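Local coordinates for exported protein (Bacteroides fragilis, PDB 4I17) that is of unknown function but, as an exported protein built of tetratricopeptide (TPR) repeats, probably serves as a helical scaffold for binding other proteins or peptides, at residues E60-F65 with I80-A85. Sequence-based numbering, arbitrary orientation.
Sequences EAADYF and IGKSAA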
ATOM      1  N   GLU A  60     -14.956  -9.528  13.626  1.00 20.99           N
ATOM      2  CA  GLU A  60     -15.962 -10.393  13.024  0.50 20.91           C
ATOM      3  C   GLU A  60     -15.920 -10.204  11.500  1.00 22.96           C
ATOM      4  O   GLU A  60     -15.940 -11.188  10.755  1.00 22.02           O
ATOM      5  CB  GLU A  60     -17.341 -10.075  13.633  0.50 22.64           C
ATOM      6  CG  GLU A  60     -17.364 -10.245  15.154  0.50 34.71           C
ATOM      7  CD  GLU A  60     -17.059  -9.073  16.088  0.70 58.98           C
ATOM      8  OE1 GLU A  60     -16.120  -8.274  15.835  0.70 27.20           O
ATOM      9  OE2 GLU A  60     -17.746  -9.002  17.133  0.70 65.86           O
ATOM     10  N   ALA A  61     -15.798  -8.933  11.033  1.00 19.22           N
ATOM     11  CA  ALA A  61     -15.730  -8.633   9.597  1.00 17.08           C
ATOM     12  C   ALA A  61     -14.572  -9.422   8.941  1.00 23.01           C
ATOM     13  O   ALA A  61     -14.776 -10.153   7.954  1.00 19.29           O
ATOM     14  CB  ALA A  61     -15.542  -7.130   9.383  1.00 17.78           C
ATOM     15  N   ALA A  62     -13.386  -9.348   9.561  1.00 19.99           N
ATOM     16  CA  ALA A  62     -12.196 -10.031   9.068  1.00 20.25           C
ATOM     17  C   ALA A  62     -12.446 -11.551   8.995  1.00 22.88           C
ATOM     18  O   ALA A  62     -12.114 -12.165   7.982  1.00 22.35           O
ATOM     19  CB  ALA A  62     -10.994  -9.711   9.970  1.00 20.43           C
ATOM     20  N   ASP A  63     -13.140 -12.127   9.986  1.00 20.44           N
ATOM     21  CA  ASP A  63     -13.476 -13.559   9.999  1.00 19.94           C
ATOM     22  C   ASP A  63     -14.390 -13.935   8.817  1.00 22.92           C
ATOM     23  O   ASP A  63     -14.167 -14.960   8.183  1.00 21.78           O
ATOM     24  CB  ASP A  63     -14.143 -13.983  11.339  1.00 22.44           C
ATOM     25  CG  ASP A  63     -13.168 -14.014  12.523  1.00 37.34           C
ATOM     26  OD1 ASP A  63     -11.965 -14.224  12.295  1.00 39.72           O
ATOM     27  OD2 ASP A  63     -13.616 -13.819  13.670  1.00 41.37           O
ATOM     28  N   TYR A  64     -15.417 -13.137   8.537  1.00 17.64           N
ATOM     29  CA  TYR A  64     -16.314 -13.422   7.421  1.00 16.42           C
ATOM     30  C   TYR A  64     -15.624 -13.203   6.074  1.00 19.69           C
ATOM     31  O   TYR A  64     -15.786 -14.040   5.187  1.00 19.55           O
ATOM     32  CB  TYR A  64     -17.629 -12.630   7.519  1.00 17.54           C
ATOM     33  CG  TYR A  64     -18.447 -13.195   8.652  1.00 21.72           C
ATOM     34  CD1 TYR A  64     -18.997 -14.472   8.569  1.00 24.49           C
ATOM     35  CD2 TYR A  64     -18.567 -12.511   9.858  1.00 24.62           C
ATOM     36  CE1 TYR A  64     -19.657 -15.048   9.659  1.00 27.49           C
ATOM     37  CE2 TYR A  64     -19.238 -13.070  10.946  1.00 26.12           C
ATOM     38  CZ  TYR A  64     -19.773 -14.338  10.844  1.00 32.13           C
ATOM     39  OH  TYR A  64     -20.409 -14.873  11.931  1.00 32.21           O
ATOM     40  N   PHE A  65     -14.828 -12.134   5.916  1.00 17.26           N
ATOM     41  CA  PHE A  65     -14.110 -11.994   4.629  1.00 17.15           C
ATOM     42  C   PHE A  65     -13.155 -13.192   4.417  1.00 21.33           C
ATOM     43  O   PHE A  65     -12.975 -13.623   3.285  1.00 20.73           O
ATOM     44  CB  PHE A  65     -13.357 -10.672   4.576  1.00 17.15           C
ATOM     45  CG  PHE A  65     -14.266  -9.465   4.502  1.00 17.10           C
ATOM     46  CD1 PHE A  65     -15.176  -9.317   3.451  1.00 18.35           C
ATOM     47  CD2 PHE A  65     -14.182  -8.448   5.457  1.00 17.77           C
ATOM     48  CE1 PHE A  65     -15.961  -8.171   3.346  1.00 18.06           C
ATOM     49  CE2 PHE A  65     -14.968  -7.300   5.347  1.00 19.77           C
ATOM     50  CZ  PHE A  65     -15.839  -7.160   4.278  1.00 17.72           C
ATOM     51  N   ILE A  80      -9.727  -6.750   0.125  1.00 19.83           N
ATOM     52  CA  ILE A  80      -9.849  -5.309   0.393  1.00 20.53           C
ATOM     53  C   ILE A  80     -10.679  -5.123   1.649  1.00 23.61           C
ATOM     54  O   ILE A  80     -10.304  -4.340   2.522  1.00 22.63           O
ATOM     55  CB  ILE A  80     -10.423  -4.538  -0.821  1.00 25.30           C
ATOM     56  CG1 ILE A  80      -9.403  -4.500  -1.969  1.00 26.25           C
ATOM     57  CG2 ILE A  80     -10.896  -3.104  -0.434  1.00 27.15           C
ATOM     58  CD1 ILE A  80     -10.038  -4.196  -3.343  1.00 36.07           C
ATOM     59  N   GLY A  81     -11.767  -5.893   1.752  1.00 19.63           N
ATOM     60  CA  GLY A  81     -12.634  -5.863   2.921  1.00 18.28           C
ATOM     61  C   GLY A  81     -11.910  -6.254   4.194  1.00 20.11           C
ATOM     62  O   GLY A  81     -12.065  -5.597   5.217  1.00 19.67           O
ATOM     63  N   LYS A  82     -11.141  -7.339   4.144  1.00 15.82           N
ATOM     64  CA  LYS A  82     -10.380  -7.805   5.294  1.00 16.80           C
ATOM     65  C   LYS A  82      -9.344  -6.751   5.686  1.00 21.20           C
ATOM     66  O   LYS A  82      -9.220  -6.444   6.875  1.00 21.05           O
ATOM     67  CB  LYS A  82      -9.696  -9.142   4.986  1.00 19.85           C
ATOM     68  CG  LYS A  82      -9.111  -9.774   6.230  1.00 23.93           C
ATOM     69  CD  LYS A  82      -8.552 -11.145   5.926  1.00 28.64           C
ATOM     70  CE  LYS A  82      -7.871 -11.707   7.137  1.00 33.90           C
ATOM     71  NZ  LYS A  82      -7.069 -12.900   6.777  1.00 43.34           N
ATOM     72  N   SER A  83      -8.621  -6.184   4.689  1.00 19.66           N
ATOM     73  CA  SER A  83      -7.620  -5.142   4.964  0.50 19.15           C
ATOM     74  C   SER A  83      -8.288  -3.934   5.619  1.00 22.65           C
ATOM     75  O   SER A  83      -7.769  -3.410   6.606  1.00 22.18           O
ATOM     76  CB  SER A  83      -6.896  -4.724   3.683  0.50 21.10           C
ATOM     77  OG  SER A  83      -7.663  -3.832   2.888  0.50 23.82           O
ATOM     78  N   ALA A  84      -9.462  -3.499   5.086  1.00 20.64           N
ATOM     79  CA  ALA A  84     -10.197  -2.347   5.618  1.00 21.34           C
ATOM     80  C   ALA A  84     -10.591  -2.562   7.068  1.00 22.35           C
ATOM     81  O   ALA A  84     -10.582  -1.611   7.858  1.00 22.37           O
ATOM     82  CB  ALA A  84     -11.431  -2.044   4.779  1.00 22.46           C
ATOM     83  N   ALA A  85     -10.967  -3.800   7.423  1.00 19.07           N
ATOM     84  CA  ALA A  85     -11.342  -4.133   8.796  1.00 18.16           C
ATOM     85  C   ALA A  85     -10.141  -3.923   9.721  1.00 22.60           C
ATOM     86  O   ALA A  85     -10.292  -3.341  10.786  1.00 20.98           O
ATOM     87  CB  ALA A  85     -11.838  -5.581   8.869  1.00 18.63           C
TER
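Residues 60-65 and 80-85 touch across two nearly antiparallel helices, whose short axes approach to 8.5 Å at 163° and bring Ala62 and Lys82 to 4.7 Å between their CA atoms. Such close pairing of successive helices, 58-70 and 75-88, exemplifies the TPR solenoid; here Ala61, Ala62, Gly81 and Ala85 let the helices come close, and the ring of Phe65 packs between them. With CG anti to its carbonyl carbon (chi1 -69°), the ring lies flat over Gly81, whose CA makes a CH-pi contact 3.8 Å from the ring centroid and 16° off the normal. Gly81 has no side chain to hold the ring off, so the aromatic face rests directly on the main chain, and Phe65 CE2 comes to 3.4 Å from Gly81 O. Tyr46 also meets this ring, tying the pair to helix 42-54. One turn away Ala85 CB meets Ala61 CB at 4.0 Å and lies 4.1 Å from the backbone N of Ala62. The chain of Lys82, extended beyond CG, ends with NZ in a salt bridge to Asp66 OD1; nearer the backbone, its CG lies 4.2 Å from Ala62 CB.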